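Putative tetR family transcriptional regulator (Streptomyces coelicolor A3, PDB 2Q24) probably binds DNA as a dimeric transcriptional regulator of the TetR family. Local coordinates at residues Pro78-Glu83 / Leu90-Arg95; Arg95-Tyr100 / Gln127-Ala132; Ala22-Val27 / Glu63-Asn68. All blocks are in the same frame, centred on the assembly; numbering follows the deposited sequence.

Contact 1. Residues Pro78-Glu83 / Leu90-Arg95; sequences PGLLAE and LRAWTR
Leu80 and Trp93 carry most of this apolar contact, with Ala92 at its border, where two consecutive helices of the all-helical TetR-type fold, 77-83 and 86-106, pack against each other. The evidence for a light contact is the buried surface, 118 Å² over both sides, and a nearest backbone approach of 7.8 Å between Leu80 CA and Trp93 CA.

The hydrophobic part rests on the branched end of Leu80, whose CG lies beside its backbone N (chi1 -71°), a turn that carries CD1 to Trp93 and CD2 to Ala92. The CD1 methyl of Leu80 lies 3.9 Å from Trp93 CB and also approaches the CD1 corner of the indole, arriving at the ring edge near the ring plane and not over a face. The two side chains cross at about a right angle. The side chain of Trp93 also touches Leu133 and Leu136, so it packs on both helix 77-83 and helix 125-142.

Polar interactions stay within the helix or lead outward. Trp93 NE1 donates to Leu73 O, which satisfies the buried indole N-H and probably helps to hold the ring's rotation. Thr94 OG1 donates to Arg91 O over 2.8 Å, tilted 27° from the carbonyl plane, folding the hydroxyl back on its own helix.

The other methyl of Leu80 completes the contact: Leu80 CD2 stands 4.3 Å from Ala92 CB.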
loop_
_atom_site.group_PDB
_atom_site.type_symbol
_atom_site.label_atom_id
_atom_site.label_comp_id
_atom_site.label_asym_id
_atom_site.label_seq_id
_atom_site.Cartn_x
_atom_site.Cartn_y
_atom_site.Cartn_z
ATOM N N PRO B 78 5.946 0.226 -11.220
ATOM C CA PRO B 78 6.772 1.143 -12.018
ATOM C C PRO B 78 7.966 0.453 -12.729
ATOM O O PRO B 78 8.228 0.726 -13.905
ATOM C CB PRO B 78 7.226 2.217 -10.994
ATOM C CG PRO B 78 6.195 2.165 -9.888
ATOM C CD PRO B 78 5.795 0.692 -9.824
ATOM N N GLY B 79 8.680 -0.398 -12.005
ATOM C CA GLY B 79 9.805 -1.099 -12.573
ATOM C C GLY B 79 9.408 -1.998 -13.713
ATOM O O GLY B 79 10.123 -2.062 -14.740
ATOM N N LEU B 80 8.282 -2.715 -13.557
ATOM C CA LEU B 80 7.825 -3.591 -14.656
ATOM C C LEU B 80 7.441 -2.788 -15.912
ATOM O O LEU B 80 7.791 -3.146 -17.055
ATOM C CB LEU B 80 6.683 -4.476 -14.177
ATOM C CG LEU B 80 7.074 -5.586 -13.190
ATOM C CD1 LEU B 80 5.760 -6.231 -12.632
ATOM C CD2 LEU B 80 7.937 -6.731 -13.921
ATOM N N LEU B 81 6.775 -1.654 -15.696
ATOM C CA LEU B 81 6.415 -0.779 -16.825
ATOM C C LEU B 81 7.602 -0.111 -17.486
ATOM O O LEU B 81 7.563 0.213 -18.692
ATOM C CB LEU B 81 5.376 0.260 -16.413
ATOM C CG LEU B 81 3.956 -0.292 -16.196
ATOM C CD1 LEU B 81 3.222 0.798 -15.410
ATOM C CD2 LEU B 81 3.211 -0.646 -17.522
ATOM N N ALA B 82 8.678 0.048 -16.724
ATOM C CA ALA B 82 9.931 0.549 -17.277
ATOM C C ALA B 82 10.650 -0.479 -18.157
ATOM O O ALA B 82 11.355 -0.102 -19.087
ATOM C CB ALA B 82 10.845 0.990 -16.154
ATOM N N GLU B 83 10.479 -1.773 -17.896
ATOM C CA GLU B 83 11.246 -2.809 -18.610
ATOM C C GLU B 83 10.494 -3.554 -19.692
ATOM O O GLU B 83 11.119 -4.228 -20.517
ATOM C CB GLU B 83 11.732 -3.903 -17.657
ATOM C CG GLU B 83 12.689 -3.449 -16.569
ATOM C CD GLU B 83 13.939 -2.763 -17.101
ATOM O OE1 GLU B 83 14.412 -3.113 -18.235
ATOM O OE2 GLU B 83 14.424 -1.840 -16.382
ATOM N N LEU B 90 1.675 -6.066 -17.382
ATOM C CA LEU B 90 0.457 -6.620 -16.795
ATOM C C LEU B 90 0.537 -8.153 -16.615
ATOM O O LEU B 90 0.349 -8.646 -15.507
ATOM C CB LEU B 90 -0.766 -6.173 -17.650
ATOM C CG LEU B 90 -2.101 -6.787 -17.241
ATOM C CD1 LEU B 90 -2.469 -6.308 -15.765
ATOM C CD2 LEU B 90 -3.092 -6.263 -18.324
ATOM N N ARG B 91 0.920 -8.886 -17.662
ATOM C CA ARG B 91 1.041 -10.341 -17.589
ATOM C C ARG B 91 2.009 -10.791 -16.483
ATOM O O ARG B 91 1.687 -11.660 -15.693
ATOM C CB ARG B 91 1.479 -10.899 -18.968
ATOM C CG ARG B 91 1.886 -12.391 -18.997
ATOM C CD ARG B 91 2.100 -12.919 -20.426
ATOM N NE ARG B 91 1.064 -12.463 -21.381
ATOM C CZ ARG B 91 -0.046 -13.133 -21.743
ATOM N NH1 ARG B 91 -0.329 -14.340 -21.277
ATOM N NH2 ARG B 91 -0.874 -12.579 -22.595
ATOM N N ALA B 92 3.220 -10.200 -16.454
ATOM C CA ALA B 92 4.208 -10.585 -15.413
ATOM C C ALA B 92 3.653 -10.303 -14.041
ATOM O O ALA B 92 3.760 -11.123 -13.109
ATOM C CB ALA B 92 5.545 -9.881 -15.625
ATOM N N TRP B 93 3.014 -9.150 -13.892
ATOM C CA TRP B 93 2.459 -8.799 -12.584
ATOM C C TRP B 93 1.314 -9.712 -12.141
ATOM O O TRP B 93 1.182 -10.035 -10.972
ATOM C CB TRP B 93 1.990 -7.333 -12.617
ATOM C CG TRP B 93 1.539 -6.807 -11.249
ATOM C CD1 TRP B 93 2.312 -6.164 -10.300
ATOM C CD2 TRP B 93 0.225 -6.891 -10.722
ATOM N NE1 TRP B 93 1.526 -5.837 -9.199
ATOM C CE2 TRP B 93 0.242 -6.283 -9.427
ATOM C CE3 TRP B 93 -0.981 -7.442 -11.209
ATOM C CZ2 TRP B 93 -0.912 -6.163 -8.648
ATOM C CZ3 TRP B 93 -2.158 -7.329 -10.409
ATOM C CH2 TRP B 93 -2.096 -6.720 -9.133
ATOM N N THR B 94 0.460 -10.128 -13.048
ATOM C CA THR B 94 -0.602 -11.033 -12.686
ATOM C C THR B 94 -0.083 -12.364 -12.110
ATOM O O THR B 94 -0.690 -12.928 -11.274
ATOM C CB THR B 94 -1.599 -11.289 -13.838
ATOM O OG1 THR B 94 -0.984 -12.003 -14.882
ATOM C CG2 THR B 94 -2.223 -10.030 -14.313
ATOM N N ARG B 95 1.051 -12.842 -12.592
ATOM C CA ARG B 95 1.694 -14.011 -11.968
ATOM C C ARG B 95 2.108 -13.687 -10.521
ATOM O O ARG B 95 1.915 -14.506 -9.613
ATOM C CB ARG B 95 2.873 -14.539 -12.830
ATOM C CG ARG B 95 2.445 -15.183 -14.126
ATOM C CD ARG B 95 3.603 -15.926 -14.929
ATOM N NE ARG B 95 4.409 -16.722 -14.025
ATOM C CZ ARG B 95 4.226 -18.020 -13.765
ATOM N NH1 ARG B 95 3.271 -18.714 -14.384
ATOM N NH2 ARG B 95 5.029 -18.622 -12.889
#

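Contact 2. Residues Arg95-Tyr100 / Gln127-Ala132; sequences RRFIDY and QLIQSA
Ile129 meets Phe97 and Tyr100 with two different branches, joining helices 86-106 and 125-142 inside the helical SbtR-like C-terminal domain of this TetR-family protein. All three residues are buried, and the contact is wholly apolar across the segments.

The conformation of Ile129 explains the division of labour. Its CG2 is anti to the backbone N, while CG1 lies beside the backbone N (chi1 -69°), anti to the carbonyl carbon, and the extended second torsion (chi2 165°) carries CD1 outward. CG2 therefore reaches the Phe97 ring, 3.9 Å from Phe97 CE1 and equally close to Phe97 CD1, lying in the ring plane at its edge. CD1 instead meets the far end of Tyr100, at 3.7 Å from Tyr100 CE2 and practically as near to CZ and OH; its approach is oblique to that ring.

Both aromatic side chains leave the helix with CG roughly anti to the backbone N, but Tyr100 is turned well short of the full anti position (chi1 151°), and in this pose Tyr100 CD2 sits 4.0 Å above one face of the Phe97 ring, offset toward the rim. Phe156 of helix 152-165 meets Phe97 edge-to-face. With an alanine at Ile129, both methyl contacts would go, which would probably open a gap between the helices and leave the Phe97 edge and the Tyr100 ring end without the methyls that touch them from this helix.

The polar tip of Tyr100 is satisfied beyond the segments, its OH being paired with Tyr66 OH.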
loop_
_atom_site.group_PDB
_atom_site.type_symbol
_atom_site.label_atom_id
_atom_site.label_comp_id
_atom_site.label_asym_id
_atom_site.label_seq_id
_atom_site.Cartn_x
_atom_site.Cartn_y
_atom_site.Cartn_z
ATOM N N ARG B 95 1.051 -12.842 -12.592
ATOM C CA ARG B 95 1.694 -14.011 -11.968
ATOM C C ARG B 95 2.108 -13.687 -10.521
ATOM O O ARG B 95 1.915 -14.506 -9.613
ATOM C CB ARG B 95 2.873 -14.539 -12.830
ATOM C CG ARG B 95 2.445 -15.183 -14.126
ATOM C CD ARG B 95 3.603 -15.926 -14.929
ATOM N NE ARG B 95 4.409 -16.722 -14.025
ATOM C CZ ARG B 95 4.226 -18.020 -13.765
ATOM N NH1 ARG B 95 3.271 -18.714 -14.384
ATOM N NH2 ARG B 95 5.029 -18.622 -12.889
ATOM N N ARG B 96 2.642 -12.487 -10.298
ATOM C CA ARG B 96 3.008 -12.056 -8.928
ATOM C C ARG B 96 1.766 -11.925 -8.059
ATOM O O ARG B 96 1.793 -12.246 -6.865
ATOM C CB ARG B 96 3.803 -10.720 -8.940
ATOM C CG ARG B 96 5.161 -10.816 -9.690
ATOM C CD ARG B 96 6.037 -11.926 -9.114
ATOM N NE ARG B 96 6.605 -11.536 -7.852
ATOM C CZ ARG B 96 6.786 -12.335 -6.795
ATOM N NH1 ARG B 96 6.407 -13.619 -6.791
ATOM N NH2 ARG B 96 7.360 -11.817 -5.717
ATOM N N PHE B 97 0.677 -11.457 -8.648
ATOM C CA PHE B 97 -0.589 -11.433 -7.911
ATOM C C PHE B 97 -0.974 -12.853 -7.483
ATOM O O PHE B 97 -1.365 -13.059 -6.312
ATOM C CB PHE B 97 -1.736 -10.850 -8.753
ATOM C CG PHE B 97 -3.058 -10.859 -8.009
ATOM C CD1 PHE B 97 -3.429 -9.774 -7.231
ATOM C CD2 PHE B 97 -3.875 -11.982 -8.042
ATOM C CE1 PHE B 97 -4.645 -9.808 -6.530
ATOM C CE2 PHE B 97 -5.054 -12.031 -7.317
ATOM C CZ PHE B 97 -5.448 -10.958 -6.589
ATOM N N ILE B 98 -0.924 -13.828 -8.415
ATOM C CA ILE B 98 -1.301 -15.202 -8.028
ATOM C C ILE B 98 -0.369 -15.718 -6.945
ATOM O O ILE B 98 -0.825 -16.388 -6.018
ATOM C CB ILE B 98 -1.375 -16.179 -9.245
ATOM C CG1 ILE B 98 -2.517 -15.732 -10.124
ATOM C CG2 ILE B 98 -1.624 -17.670 -8.798
ATOM C CD1 ILE B 98 -3.907 -15.976 -9.527
ATOM N N ASP B 99 0.924 -15.376 -7.032
ATOM C CA ASP B 99 1.919 -15.750 -5.971
ATOM C C ASP B 99 1.480 -15.201 -4.587
ATOM O O ASP B 99 1.501 -15.921 -3.577
ATOM C CB ASP B 99 3.291 -15.173 -6.284
ATOM C CG ASP B 99 3.985 -15.836 -7.497
ATOM O OD1 ASP B 99 3.662 -16.989 -7.867
ATOM O OD2 ASP B 99 4.916 -15.173 -8.027
ATOM N N TYR B 100 1.080 -13.933 -4.567
ATOM C CA TYR B 100 0.544 -13.244 -3.380
ATOM C C TYR B 100 -0.748 -13.903 -2.868
ATOM O O TYR B 100 -0.896 -14.176 -1.676
ATOM C CB TYR B 100 0.284 -11.776 -3.735
ATOM C CG TYR B 100 -0.835 -11.173 -2.928
ATOM C CD1 TYR B 100 -0.666 -10.860 -1.587
ATOM C CD2 TYR B 100 -2.108 -10.976 -3.511
ATOM C CE1 TYR B 100 -1.729 -10.341 -0.832
ATOM C CE2 TYR B 100 -3.164 -10.433 -2.759
ATOM C CZ TYR B 100 -2.968 -10.148 -1.422
ATOM O OH TYR B 100 -4.008 -9.611 -0.678
ATOM N N GLN B 127 -7.448 -1.961 -1.865
ATOM C CA GLN B 127 -7.399 -0.696 -2.617
ATOM C C GLN B 127 -6.022 -0.490 -3.262
ATOM O O GLN B 127 -5.910 -0.047 -4.409
ATOM C CB GLN B 127 -7.725 0.481 -1.681
ATOM C CG GLN B 127 -9.104 0.379 -0.993
ATOM C CD GLN B 127 -9.097 -0.267 0.408
ATOM O OE1 GLN B 127 -8.757 -1.448 0.593
ATOM N NE2 GLN B 127 -9.532 0.513 1.398
ATOM N N LEU B 128 -4.966 -0.746 -2.497
ATOM C CA LEU B 128 -3.589 -0.567 -3.010
ATOM C C LEU B 128 -3.373 -1.481 -4.237
ATOM O O LEU B 128 -2.835 -1.061 -5.279
ATOM C CB LEU B 128 -2.574 -0.925 -1.913
ATOM C CG LEU B 128 -2.456 0.032 -0.711
ATOM C CD1 LEU B 128 -1.631 -0.655 0.401
ATOM C CD2 LEU B 128 -1.769 1.300 -1.164
ATOM N N ILE B 129 -3.801 -2.740 -4.097
ATOM C CA ILE B 129 -3.554 -3.714 -5.171
ATOM C C ILE B 129 -4.449 -3.419 -6.361
ATOM O O ILE B 129 -4.018 -3.486 -7.500
ATOM C CB ILE B 129 -3.852 -5.123 -4.702
ATOM C CG1 ILE B 129 -2.797 -5.537 -3.660
ATOM C CG2 ILE B 129 -3.838 -6.078 -5.932
ATOM C CD1 ILE B 129 -3.200 -6.772 -2.853
ATOM N N GLN B 130 -5.686 -3.072 -6.104
ATOM C CA GLN B 130 -6.550 -2.605 -7.238
ATOM C C GLN B 130 -5.961 -1.404 -7.991
ATOM O O GLN B 130 -6.056 -1.300 -9.240
ATOM C CB GLN B 130 -7.969 -2.362 -6.778
ATOM C CG GLN B 130 -8.700 -3.710 -6.679
ATOM C CD GLN B 130 -10.154 -3.632 -6.173
ATOM O OE1 GLN B 130 -10.818 -4.661 -5.907
ATOM N NE2 GLN B 130 -10.642 -2.431 -6.040
ATOM N N SER B 131 -5.310 -0.495 -7.261
ATOM C CA SER B 131 -4.718 0.664 -7.912
ATOM C C SER B 131 -3.518 0.292 -8.744
ATOM O O SER B 131 -3.301 0.872 -9.796
ATOM C CB SER B 131 -4.363 1.732 -6.870
ATOM O OG SER B 131 -3.990 2.954 -7.501
ATOM N N ALA B 132 -2.752 -0.707 -8.287
ATOM C CA ALA B 132 -1.578 -1.205 -9.047
ATOM C C ALA B 132 -2.081 -1.795 -10.362
ATOM O O ALA B 132 -1.515 -1.587 -11.433
ATOM C CB ALA B 132 -0.861 -2.283 -8.223
#

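Contact 3. Residues Ala22-Val27 / Glu63-Asn68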
loop_
_atom_site.group_PDB
_atom_site.type_symbol
_atom_site.label_atom_id
_atom_site.label_comp_id
_atom_site.label_asym_id
_atom_site.label_seq_id
_atom_site.Cartn_x
_atom_site.Cartn_y
_atom_site.Cartn_z
ATOM N N ALA B 22 10.053 -11.926 4.163
ATOM C CA ALA B 22 9.942 -12.884 3.063
ATOM C C ALA B 22 9.912 -14.317 3.605
ATOM O O ALA B 22 9.053 -15.123 3.229
ATOM C CB ALA B 22 11.100 -12.702 2.088
ATOM N N ALA B 23 10.835 -14.614 4.518
ATOM C CA ALA B 23 10.871 -15.920 5.193
ATOM C C ALA B 23 9.589 -16.203 5.993
ATOM O O ALA B 23 9.061 -17.329 5.939
ATOM C CB ALA B 23 12.127 -16.037 6.103
ATOM N N ALA B 24 9.074 -15.198 6.718
ATOM C CA ALA B 24 7.805 -15.335 7.417
ATOM C C ALA B 24 6.648 -15.709 6.493
ATOM O O ALA B 24 5.847 -16.575 6.810
ATOM C CB ALA B 24 7.478 -14.037 8.188
ATOM N N VAL B 25 6.515 -15.007 5.367
ATOM C CA VAL B 25 5.456 -15.329 4.445
ATOM C C VAL B 25 5.574 -16.783 3.982
ATOM O O VAL B 25 4.577 -17.490 3.937
ATOM C CB VAL B 25 5.481 -14.389 3.221
ATOM C CG1 VAL B 25 4.580 -14.921 2.080
ATOM C CG2 VAL B 25 5.090 -12.953 3.639
ATOM N N ARG B 26 6.789 -17.208 3.628
ATOM C CA ARG B 26 7.047 -18.552 3.118
ATOM C C ARG B 26 6.619 -19.580 4.179
ATOM O O ARG B 26 5.841 -20.502 3.907
ATOM C CB ARG B 26 8.548 -18.651 2.787
ATOM C CG ARG B 26 9.063 -19.876 2.024
ATOM C CD ARG B 26 10.616 -19.783 1.893
ATOM N NE ARG B 26 11.066 -18.372 1.826
ATOM C CZ ARG B 26 12.271 -17.912 2.192
ATOM N NH1 ARG B 26 13.215 -18.732 2.654
ATOM N NH2 ARG B 26 12.538 -16.611 2.083
ATOM N N VAL B 27 7.095 -19.392 5.400
ATOM C CA VAL B 27 6.861 -20.371 6.466
ATOM C C VAL B 27 5.400 -20.355 6.961
ATOM O O VAL B 27 4.806 -21.406 7.199
ATOM C CB VAL B 27 7.869 -20.193 7.650
ATOM C CG1 VAL B 27 7.601 -21.223 8.764
ATOM C CG2 VAL B 27 9.318 -20.351 7.171
ATOM N N GLU B 63 1.329 -9.964 10.725
ATOM C CA GLU B 63 0.805 -8.716 10.101
ATOM C C GLU B 63 1.839 -8.008 9.239
ATOM O O GLU B 63 1.567 -7.656 8.074
ATOM C CB GLU B 63 0.253 -7.746 11.159
ATOM C CG GLU B 63 -0.114 -6.426 10.506
ATOM C CD GLU B 63 -0.804 -5.457 11.398
ATOM O OE1 GLU B 63 -1.382 -5.868 12.420
ATOM O OE2 GLU B 63 -0.724 -4.252 11.066
ATOM N N ALA B 64 3.026 -7.769 9.799
ATOM C CA ALA B 64 4.133 -7.142 9.033
ATOM C C ALA B 64 4.516 -7.911 7.753
ATOM O O ALA B 64 4.740 -7.313 6.686
ATOM C CB ALA B 64 5.360 -6.976 9.925
ATOM N N ALA B 65 4.568 -9.241 7.856
ATOM C CA ALA B 65 4.871 -10.118 6.705
ATOM C C ALA B 65 3.834 -9.967 5.605
ATOM O O ALA B 65 4.205 -9.774 4.415
ATOM C CB ALA B 65 4.944 -11.564 7.114
ATOM N N TYR B 66 2.551 -10.029 5.995
ATOM C CA TYR B 66 1.470 -9.816 5.027
ATOM C C TYR B 66 1.573 -8.416 4.377
ATOM O O TYR B 66 1.474 -8.302 3.150
ATOM C CB TYR B 66 0.075 -10.041 5.666
ATOM C CG TYR B 66 -1.054 -9.817 4.657
ATOM C CD1 TYR B 66 -1.403 -10.811 3.697
ATOM C CD2 TYR B 66 -1.770 -8.620 4.658
ATOM C CE1 TYR B 66 -2.434 -10.574 2.786
ATOM C CE2 TYR B 66 -2.793 -8.399 3.765
ATOM C CZ TYR B 66 -3.098 -9.364 2.830
ATOM O OH TYR B 66 -4.107 -9.100 1.935
ATOM N N ARG B 67 1.753 -7.370 5.179
ATOM C CA ARG B 67 1.801 -6.013 4.648
ATOM C C ARG B 67 2.978 -5.821 3.731
ATOM O O ARG B 67 2.901 -5.101 2.724
ATOM C CB ARG B 67 1.890 -5.018 5.810
ATOM C CG ARG B 67 0.582 -4.915 6.567
ATOM C CD ARG B 67 0.681 -3.988 7.796
ATOM N NE ARG B 67 0.969 -2.600 7.428
ATOM C CZ ARG B 67 0.980 -1.588 8.273
ATOM N NH1 ARG B 67 0.740 -1.816 9.570
ATOM N NH2 ARG B 67 1.249 -0.358 7.836
ATOM N N ASN B 68 4.113 -6.444 4.088
ATOM C CA ASN B 68 5.279 -6.384 3.231
ATOM C C ASN B 68 5.036 -7.069 1.890
ATOM O O ASN B 68 5.473 -6.566 0.852
ATOM C CB ASN B 68 6.479 -7.050 3.951
ATOM C CG ASN B 68 7.741 -7.002 3.112
ATOM O OD1 ASN B 68 8.163 -8.018 2.592
ATOM N ND2 ASN B 68 8.350 -5.815 2.996
#
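Ala65 faces Ala24 and Val25 where helix 17-31 packs on helix 58-75, and the small side chains let the backbones come close: Val25 CA and Ala65 CA are 5.7 Å apart. The buried surface is 144 Å², summed over both sides.

The packing centres on one methyl. Ala65 CB lies 3.7 Å from Ala24 CB and at the same distance from Val25 CG2, so it touches two successive residues of the opposing helix. Val25 places CG1 anti to its own N (chi1 167°), which leaves CG2 as the branch turned to Ala65. That methyl also touches the backbone, with Val25 CG2 3.4 Å from Ala65 O, a van der Waals contact consistent with the close backbones.

The polar pairs involve residues of helix 58-75, one within it and others leading to helix 17-31 and to the second subunit. Arg67 NH1 forms a salt bridge with Glu63 OE2 at 3.2 Å, with the carboxylate oxygen 15° out of the guanidinium plane. Arg67 NH2 bonds Pro121 O of the second subunit, while Asn68 ND2 donates to Asp18 OD1 and to Asp124 OD1 of the second subunit.

Helix 17-31 precedes the predicted DNA-binding helix-turn-helix, residues 36-55, and helix 58-75 follows it, so the contact brackets that motif. Val27 packs on Ile40 of helix 37-43; Val25 touches Ala103 of helix 86-106, reaching the C-terminal helices.

In the fold
Contacts 1 and 2 share helix 86-106 and Arg95, with centres 11 Å apart. They touch directly: Trp93 CH2 lies 3.7 Å from Ile129 CG2, and Trp93 CZ2 lies 3.9 Å from Ala132 CB, so their packing is continuous. Contact 3 belongs to the probable DNA-binding part, its centre 15 Å from that of contact 2; the two meet through Tyr66 OH and Tyr100 OH, 2.7 Å apart, a probable hydrogen bond between the two family regions. Contact 1 stands across the chain's centre from contact 3, centres 22 Å and nearest atoms about 11 Å apart, although helix 77-83 follows helix 58-75 in sequence. All three contacts have residues touching the second subunit.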